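Local coordinates for aminotransferase class-III (Sphaerobacter thermophilus DSM 20745, PDB 6K8H), which belongs to the class-III aminotransferases (omega-transaminases), proteins of the PLP-dependent aminotransferase fold, and holds (5-hydroxy-4,6-dimethylpyridin-3-yl)methyl dihydrogen phosphate in its pocket, at residues G16-D21 with V57-E62; K149-Y154 with T165-K170. One frame throughout, in Å; residues are numbered along the deposited sequence.

Contact 1. Residues G16-D21 with V57-E62; sequences GSAAAD and VDADGE
A beta-hairpin turn meets the N terminus of a helix here: Asp60, in the type I turn Asp58-Gly61 between strands 55-58 and 63-66, reaches the first turn of helix 18-29. Its carboxylate receives two backbone N-H groups of that helix. Ala18 N donates to Asp60 OD1 at 2.7 Å, and Ala19 N to Asp60 OD2 at 3.3 Å. Both oxygens are met on their syn sides, about 20° out of the carboxylate plane. The two bonds fix the rotation of the carboxylate, and the helix dipole probably stabilises its negative charge. With CG anti to the carbonyl carbon (chi1 -67°), the Asp60 carboxylate reaches over to the helix start.

Ser17 is the N-cap of the same helix. Ser17 OG accepts from Ala20 N at 2.9 Å, a capping bond, and also bonds to Tyr12 O. The helix start is thus served by its own cap and by an acid from a distant turn. Asp58 steadies that turn from inside. Asp58 OD1 accepts from Glu62 N at 3.0 Å, met from above the carboxylate plane, and Asp58 OD2 forms a salt bridge with Arg64. Beside the carboxylate the methyl of Ala18 packs on Ala59: Ala18 CB lies 3.9 Å from Ala59 CB and 3.4 Å from Ala59 O.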
ATOM      1  N   GLY B  16      -5.543  32.948 -11.620  1.00 26.53           N
ATOM      2  CA  GLY B  16      -4.541  32.775 -12.646  1.00 22.26           C
ATOM      3  C   GLY B  16      -3.181  32.359 -12.138  1.00 20.26           C
ATOM      4  O   GLY B  16      -2.219  32.372 -12.907  1.00 19.58           O
ATOM      5  N   SER B  17      -3.062  31.995 -10.863  1.00 18.42           N
ATOM      6  CA  SER B  17      -1.821  31.414 -10.374  1.00 20.61           C
ATOM      7  C   SER B  17      -1.560  30.069 -11.068  1.00 16.35           C
ATOM      8  O   SER B  17      -2.431  29.489 -11.732  1.00 12.94           O
ATOM      9  CB  SER B  17      -1.875  31.220  -8.863  1.00 16.16           C
ATOM     10  OG  SER B  17      -2.741  30.144  -8.557  1.00 16.87           O
ATOM     11  N   ALA B  18      -0.324  29.581 -10.939  1.00 15.03           N
ATOM     12  CA  ALA B  18      -0.023  28.236 -11.421  1.00 16.73           C
ATOM     13  C   ALA B  18      -0.886  27.191 -10.720  1.00 14.44           C
ATOM     14  O   ALA B  18      -1.413  26.271 -11.364  1.00 11.66           O
ATOM     15  CB  ALA B  18       1.459  27.930 -11.228  1.00 15.34           C
ATOM     16  N   ALA B  19      -1.042  27.321  -9.397  1.00 11.43           N
ATOM     17  CA  ALA B  19      -1.868  26.380  -8.646  1.00 11.69           C
ATOM     18  C   ALA B  19      -3.318  26.407  -9.112  1.00 13.87           C
ATOM     19  O   ALA B  19      -3.980  25.370  -9.138  1.00 13.87           O
ATOM     20  CB  ALA B  19      -1.786  26.674  -7.147  1.00 10.56           C
ATOM     21  N   ALA B  20      -3.851  27.586  -9.443  1.00 14.80           N
ATOM     22  CA  ALA B  20      -5.238  27.641  -9.902  1.00 17.44           C
ATOM     23  C   ALA B  20      -5.411  26.911 -11.236  1.00 13.48           C
ATOM     24  O   ALA B  20      -6.385  26.173 -11.425  1.00 17.88           O
ATOM     25  CB  ALA B  20      -5.700  29.100 -10.012  1.00 18.05           C
ATOM     26  N   ASP B  21      -4.474  27.106 -12.173  1.00 15.67           N
ATOM     27  CA  ASP B  21      -4.533  26.414 -13.461  1.00 15.87           C
ATOM     28  C   ASP B  21      -4.415  24.908 -13.273  1.00 16.04           C
ATOM     29  O   ASP B  21      -5.147  24.121 -13.897  1.00 14.14           O
ATOM     30  CB  ASP B  21      -3.404  26.894 -14.374  1.00 16.42           C
ATOM     31  CG  ASP B  21      -3.591  28.326 -14.872  1.00 25.22           C
ATOM     32  OD1 ASP B  21      -4.670  28.924 -14.670  1.00 23.00           O
ATOM     33  OD2 ASP B  21      -2.630  28.848 -15.479  1.00 27.52           O
ATOM     34  N   VAL B  57       9.480  24.354  -2.720  1.00  9.54           N
ATOM     35  CA  VAL B  57       9.202  25.398  -3.704  1.00 10.99           C
ATOM     36  C   VAL B  57       7.927  25.023  -4.448  1.00 10.96           C
ATOM     37  O   VAL B  57       7.846  23.936  -5.047  1.00 11.04           O
ATOM     38  CB  VAL B  57      10.374  25.566  -4.687  1.00 16.05           C
ATOM     39  CG1 VAL B  57      10.106  26.702  -5.682  1.00 14.18           C
ATOM     40  CG2 VAL B  57      11.675  25.799  -3.934  1.00 16.12           C
ATOM     41  N   ASP B  58       6.948  25.935  -4.440  1.00 10.03           N
ATOM     42  CA  ASP B  58       5.669  25.625  -5.050  1.00 10.89           C
ATOM     43  C   ASP B  58       5.651  26.075  -6.512  1.00 14.04           C
ATOM     44  O   ASP B  58       6.594  26.698  -7.016  1.00 12.69           O
ATOM     45  CB  ASP B  58       4.495  26.187  -4.202  1.00  8.66           C
ATOM     46  CG  ASP B  58       4.231  27.696  -4.353  1.00 15.35           C
ATOM     47  OD1 ASP B  58       4.791  28.395  -5.232  1.00 12.74           O
ATOM     48  OD2 ASP B  58       3.412  28.190  -3.528  1.00  9.96           O
ATOM     49  N   ALA B  59       4.579  25.688  -7.210  1.00 11.22           N
ATOM     50  CA  ALA B  59       4.487  25.875  -8.653  1.00 12.08           C
ATOM     51  C   ALA B  59       4.453  27.349  -9.031  1.00 17.02           C
ATOM     52  O   ALA B  59       4.656  27.685 -10.203  1.00 16.51           O
ATOM     53  CB  ALA B  59       3.254  25.141  -9.202  1.00 11.41           C
ATOM     54  N   ASP B  60       4.192  28.227  -8.063  1.00 12.84           N
ATOM     55  CA  ASP B  60       4.232  29.667  -8.258  1.00 16.51           C
ATOM     56  C   ASP B  60       5.551  30.289  -7.812  1.00 15.14           C
ATOM     57  O   ASP B  60       5.647  31.518  -7.733  1.00 16.20           O
ATOM     58  CB  ASP B  60       3.071  30.316  -7.510  1.00 14.73           C
ATOM     59  CG  ASP B  60       1.731  29.941  -8.100  1.00 15.68           C
ATOM     60  OD1 ASP B  60       1.360  30.552  -9.116  1.00 17.20           O
ATOM     61  OD2 ASP B  60       1.067  29.019  -7.569  1.00 16.19           O
ATOM     62  N   GLY B  61       6.568  29.477  -7.527  1.00 14.68           N
ATOM     63  CA  GLY B  61       7.879  29.988  -7.177  1.00 14.46           C
ATOM     64  C   GLY B  61       8.058  30.412  -5.731  1.00 14.56           C
ATOM     65  O   GLY B  61       9.147  30.881  -5.375  1.00 14.89           O
ATOM     66  N   GLU B  62       7.032  30.284  -4.891  1.00 10.57           N
ATOM     67  CA  GLU B  62       7.133  30.708  -3.497  1.00 11.81           C
ATOM     68  C   GLU B  62       7.856  29.631  -2.691  1.00 12.02           C
ATOM     69  O   GLU B  62       7.489  28.456  -2.745  1.00 14.20           O
ATOM     70  CB  GLU B  62       5.736  30.979  -2.933  1.00  9.81           C
ATOM     71  CG  GLU B  62       5.690  31.543  -1.497  1.00 14.53           C
ATOM     72  CD  GLU B  62       4.448  32.405  -1.261  1.00 17.35           C
ATOM     73  OE1 GLU B  62       3.780  32.747  -2.259  1.00 15.85           O
ATOM     74  OE2 GLU B  62       4.138  32.741  -0.091  1.00 18.18           O
TER

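Contact 2. Residues K149-Y154 with T165-K170; sequences KFDGCY and TQSSGK. With PLR ((5-hydroxy-4,6-dimethylpyridin-3-yl)methyl dihydrogen phosphate), chain D.
Asp151 and Ser167 join the turn after strand 146-150 to the loop 165-170 by a side-chain hydrogen bond, Ser167 OG to Asp151 OD2. The modelled 2.4 Å between Ser167 OG and Asp151 OD2 is shorter than usual, and the exact length is doubtful. From CB, the Asp151 side chain runs anti to its backbone N (chi1 -163°), which carries Asp151 CG to within 3.5 Å of Ser167 CB. At the tip the two oxygens part. OD2 takes the serine hydroxyl and bonds to Tyr386 OH. Asp151 OD1 accepts from a water at 2.7 Å, and this water in turn accepts from Ser168 N. Ser167 OG also accepts from Gly169 N, an ST turn, and bonds to Arg387.

Gly152 is part of the type II turn Phe150-Cys153. Gly152 CA makes a CH...O contact with Thr165 O at 3.2 Å. Lys149 NZ bonds to Cys153 O at 2.8 Å, in the carbonyl plane, and to Val163 O and Ala161 O. Thr165 CG2 touches the Tyr154 ring at its edge, 3.8 Å from Tyr154 CD1. Tyr154 belongs to the PLR pocket, its CE2 lying 3.8 Å from PLR C4. The turn leaves strand 146-150 beside strand 194-197, and residues 165-170 follow helix 159-162 in the loop before helix 188-192.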
ATOM      1  N   LYS B 149      -8.685  -0.452  19.616  1.00  7.01           N
ATOM      2  CA  LYS B 149      -7.867   0.728  19.315  1.00  6.98           C
ATOM      3  C   LYS B 149      -8.382   1.884  20.156  1.00  7.10           C
ATOM      4  O   LYS B 149      -9.383   1.754  20.856  1.00  9.53           O
ATOM      5  CB  LYS B 149      -7.896   1.083  17.829  1.00  9.21           C
ATOM      6  CG  LYS B 149      -9.291   1.396  17.316  1.00  7.53           C
ATOM      7  CD  LYS B 149      -9.196   2.117  16.000  1.00  9.89           C
ATOM      8  CE  LYS B 149      -8.722   3.536  16.194  1.00  9.33           C
ATOM      9  NZ  LYS B 149      -8.955   4.345  14.965  1.00 10.73           N
ATOM     10  N   PHE B 150      -7.712   3.031  20.076  1.00  8.53           N
ATOM     11  CA  PHE B 150      -8.017   4.161  20.944  1.00  7.54           C
ATOM     12  C   PHE B 150      -8.772   5.256  20.194  1.00  7.72           C
ATOM     13  O   PHE B 150      -8.452   5.581  19.048  1.00  8.63           O
ATOM     14  CB  PHE B 150      -6.729   4.694  21.589  1.00  7.79           C
ATOM     15  CG  PHE B 150      -6.160   3.742  22.609  1.00  9.06           C
ATOM     16  CD1 PHE B 150      -5.356   2.680  22.221  1.00  7.77           C
ATOM     17  CD2 PHE B 150      -6.516   3.852  23.947  1.00  7.54           C
ATOM     18  CE1 PHE B 150      -4.871   1.764  23.159  1.00  7.89           C
ATOM     19  CE2 PHE B 150      -6.031   2.950  24.889  1.00  7.55           C
ATOM     20  CZ  PHE B 150      -5.203   1.905  24.492  1.00  9.12           C
ATOM     21  N   ASP B 151      -9.778   5.811  20.870  1.00  9.31           N
ATOM     22  CA  ASP B 151     -10.651   6.842  20.315  1.00 10.32           C
ATOM     23  C   ASP B 151      -9.857   8.028  19.771  1.00  8.73           C
ATOM     24  O   ASP B 151      -8.920   8.519  20.411  1.00 11.40           O
ATOM     25  CB  ASP B 151     -11.608   7.307  21.409  1.00  9.05           C
ATOM     26  CG  ASP B 151     -12.802   8.042  20.864  1.00  9.63           C
ATOM     27  OD1 ASP B 151     -13.188   7.784  19.711  1.00  9.87           O
ATOM     28  OD2 ASP B 151     -13.380   8.868  21.595  1.00 11.48           O
ATOM     29  N   GLY B 152     -10.229   8.481  18.577  1.00  9.19           N
ATOM     30  CA  GLY B 152      -9.633   9.670  17.998  1.00  8.34           C
ATOM     31  C   GLY B 152      -8.267   9.481  17.380  1.00 10.93           C
ATOM     32  O   GLY B 152      -7.612  10.477  17.041  1.00 11.26           O
ATOM     33  N   CYS B 153      -7.822   8.248  17.180  1.00  9.59           N
ATOM     34  CA  CYS B 153      -6.474   8.001  16.699  1.00  7.57           C
ATOM     35  C   CYS B 153      -6.480   7.457  15.276  1.00 10.13           C
ATOM     36  O   CYS B 153      -7.322   6.627  14.909  1.00  9.84           O
ATOM     37  CB  CYS B 153      -5.750   6.997  17.597  1.00  6.29           C
ATOM     38  SG  CYS B 153      -5.326   7.586  19.243  1.00 10.56           S
ATOM     39  N   TYR B 154      -5.498   7.892  14.500  1.00 10.44           N
ATOM     40  CA  TYR B 154      -5.410   7.592  13.076  1.00 12.43           C
ATOM     41  C   TYR B 154      -4.396   6.483  12.826  1.00  9.29           C
ATOM     42  O   TYR B 154      -3.290   6.511  13.373  1.00 10.21           O
ATOM     43  CB  TYR B 154      -5.013   8.852  12.297  1.00 14.87           C
ATOM     44  CG  TYR B 154      -4.839   8.611  10.814  1.00 13.34           C
ATOM     45  CD1 TYR B 154      -5.938   8.496   9.981  1.00 13.81           C
ATOM     46  CD2 TYR B 154      -3.571   8.484  10.254  1.00 17.01           C
ATOM     47  CE1 TYR B 154      -5.786   8.272   8.613  1.00 16.84           C
ATOM     48  CE2 TYR B 154      -3.410   8.261   8.894  1.00 17.74           C
ATOM     49  CZ  TYR B 154      -4.521   8.151   8.084  1.00 15.08           C
ATOM     50  OH  TYR B 154      -4.358   7.945   6.737  1.00 24.57           O
ATOM     51  N   THR B 165     -11.612   7.107  14.062  1.00  9.65           N
ATOM     52  CA  THR B 165     -10.482   8.010  13.832  1.00 10.77           C
ATOM     53  C   THR B 165     -10.839   9.431  14.263  1.00  8.97           C
ATOM     54  O   THR B 165     -10.015  10.146  14.843  1.00  8.69           O
ATOM     55  CB  THR B 165     -10.063   8.000  12.362  1.00 10.56           C
ATOM     56  OG1 THR B 165      -9.549   6.714  12.007  1.00  8.26           O
ATOM     57  CG2 THR B 165      -8.983   9.055  12.119  1.00 10.88           C
ATOM     58  N   GLN B 166     -12.069   9.844  13.999  1.00  9.83           N
ATOM     59  CA  GLN B 166     -12.641  11.045  14.587  1.00 14.26           C
ATOM     60  C   GLN B 166     -13.623  10.603  15.665  1.00 14.52           C
ATOM     61  O   GLN B 166     -14.612   9.923  15.367  1.00 17.46           O
ATOM     62  CB  GLN B 166     -13.326  11.908  13.523  1.00 18.18           C
ATOM     63  CG  GLN B 166     -14.373  12.834  14.088  1.00 26.31           C
ATOM     64  CD  GLN B 166     -14.583  14.063  13.244  1.00 39.19           C
ATOM     65  OE1 GLN B 166     -13.836  14.313  12.294  1.00 49.41           O
ATOM     66  NE2 GLN B 166     -15.607  14.844  13.583  1.00 34.89           N
ATOM     67  N   SER B 167     -13.329  10.953  16.912  1.00  9.96           N
ATOM     68  CA  SER B 167     -14.217  10.622  18.018  1.00 13.19           C
ATOM     69  C   SER B 167     -15.605  11.228  17.786  1.00 13.31           C
ATOM     70  O   SER B 167     -15.746  12.316  17.219  1.00 13.61           O
ATOM     71  CB  SER B 167     -13.631  11.119  19.341  1.00 15.43           C
ATOM     72  OG  SER B 167     -14.437  10.710  20.429  1.00 13.17           O
ATOM     73  N   SER B 168     -16.640  10.490  18.214  1.00 11.98           N
ATOM     74  CA  SER B 168     -17.974  11.074  18.330  1.00 17.13           C
ATOM     75  C   SER B 168     -17.990  12.331  19.187  1.00 19.15           C
ATOM     76  O   SER B 168     -18.850  13.198  18.995  1.00 20.42           O
ATOM     77  CB  SER B 168     -18.958  10.031  18.866  1.00 17.61           C
ATOM     78  OG  SER B 168     -18.870   9.916  20.275  1.00 15.63           O
ATOM     79  N   GLY B 169     -17.069  12.454  20.140  1.00 19.27           N
ATOM     80  CA  GLY B 169     -17.043  13.588  21.057  1.00 19.56           C
ATOM     81  C   GLY B 169     -17.554  13.284  22.450  1.00 21.29           C
ATOM     82  O   GLY B 169     -17.127  13.937  23.399  1.00 26.87           O
ATOM     83  N   LYS B 170     -18.549  12.407  22.572  1.00 18.03           N
ATOM     84  CA  LYS B 170     -19.186  12.101  23.842  1.00 19.83           C
ATOM     85  C   LYS B 170     -19.243  10.588  24.003  1.00 16.38           C
ATOM     86  O   LYS B 170     -19.353   9.860  23.012  1.00 20.32           O
ATOM     87  CB  LYS B 170     -20.594  12.713  23.925  1.00 20.16           C
ATOM     88  CG  LYS B 170     -21.520  12.277  22.815  1.00 24.71           C
ATOM     89  CD  LYS B 170     -22.942  12.786  23.017  1.00 35.79           C
ATOM     90  CE  LYS B 170     -23.838  12.317  21.870  1.00 41.44           C
ATOM     91  NZ  LYS B 170     -25.231  12.853  21.938  1.00 49.58           N
TER
HETATM   92  N1  PLR D 501      -0.157   5.091  11.263  1.00 11.69           N
HETATM   93  C2  PLR D 501       0.193   6.327  11.601  1.00 15.00           C
HETATM   94  C2A PLR D 501       0.412   6.654  13.042  1.00 16.71           C
HETATM   95  C3  PLR D 501       0.373   7.305  10.612  1.00 21.00           C
HETATM   96  O3  PLR D 501       0.737   8.546  10.991  1.00 19.77           O
HETATM   97  C4  PLR D 501       0.170   6.971   9.259  1.00 18.77           C
HETATM   98  C4A PLR D 501       0.362   7.981   8.217  1.00 26.64           C
HETATM   99  C5  PLR D 501      -0.189   5.658   8.937  1.00 19.17           C
HETATM  100  C6  PLR D 501      -0.356   4.773   9.968  1.00 17.45           C
HETATM  101  C5A PLR D 501      -0.447   5.235   7.516  1.00 17.28           C
HETATM  102  O4P PLR D 501       0.737   5.178   6.663  1.00 13.05           O
HETATM  103  P   PLR D 501       0.572   5.379   5.075  1.00 12.77           P
HETATM  104  O1P PLR D 501      -0.453   4.376   4.656  1.00  6.81           O
HETATM  105  O2P PLR D 501       0.103   6.775   4.881  1.00 10.14           O
HETATM  106  O3P PLR D 501       1.917   5.135   4.472  1.00  9.29           O
HETATM  107  O   HOH W   1     -15.824   8.056  19.535  1.00 12.07           O

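The chain first passes the start of helix 18-29. It returns about 36 residues later at the hairpin turn after strand 55-58, where contact 1 closes. This brings the N-terminal helix against the small sheet that includes strands 48-52, 55-58 and 63-66. Contact 2 opens much later, at the end of strand 146-150 in the seven-stranded sheet. It closes a short loop of ten residues that holds helix 159-162. The two contacts follow in series and neither nest nor cross. The centres of contacts 1 and 2 are about 36 Å apart, and the nearest atoms of contacts 1 and 2 about 23 Å apart. Contact 2 includes a ligand-pocket residue, Tyr154, while the centre of contact 1 lies about 28 Å from the centre of the chain.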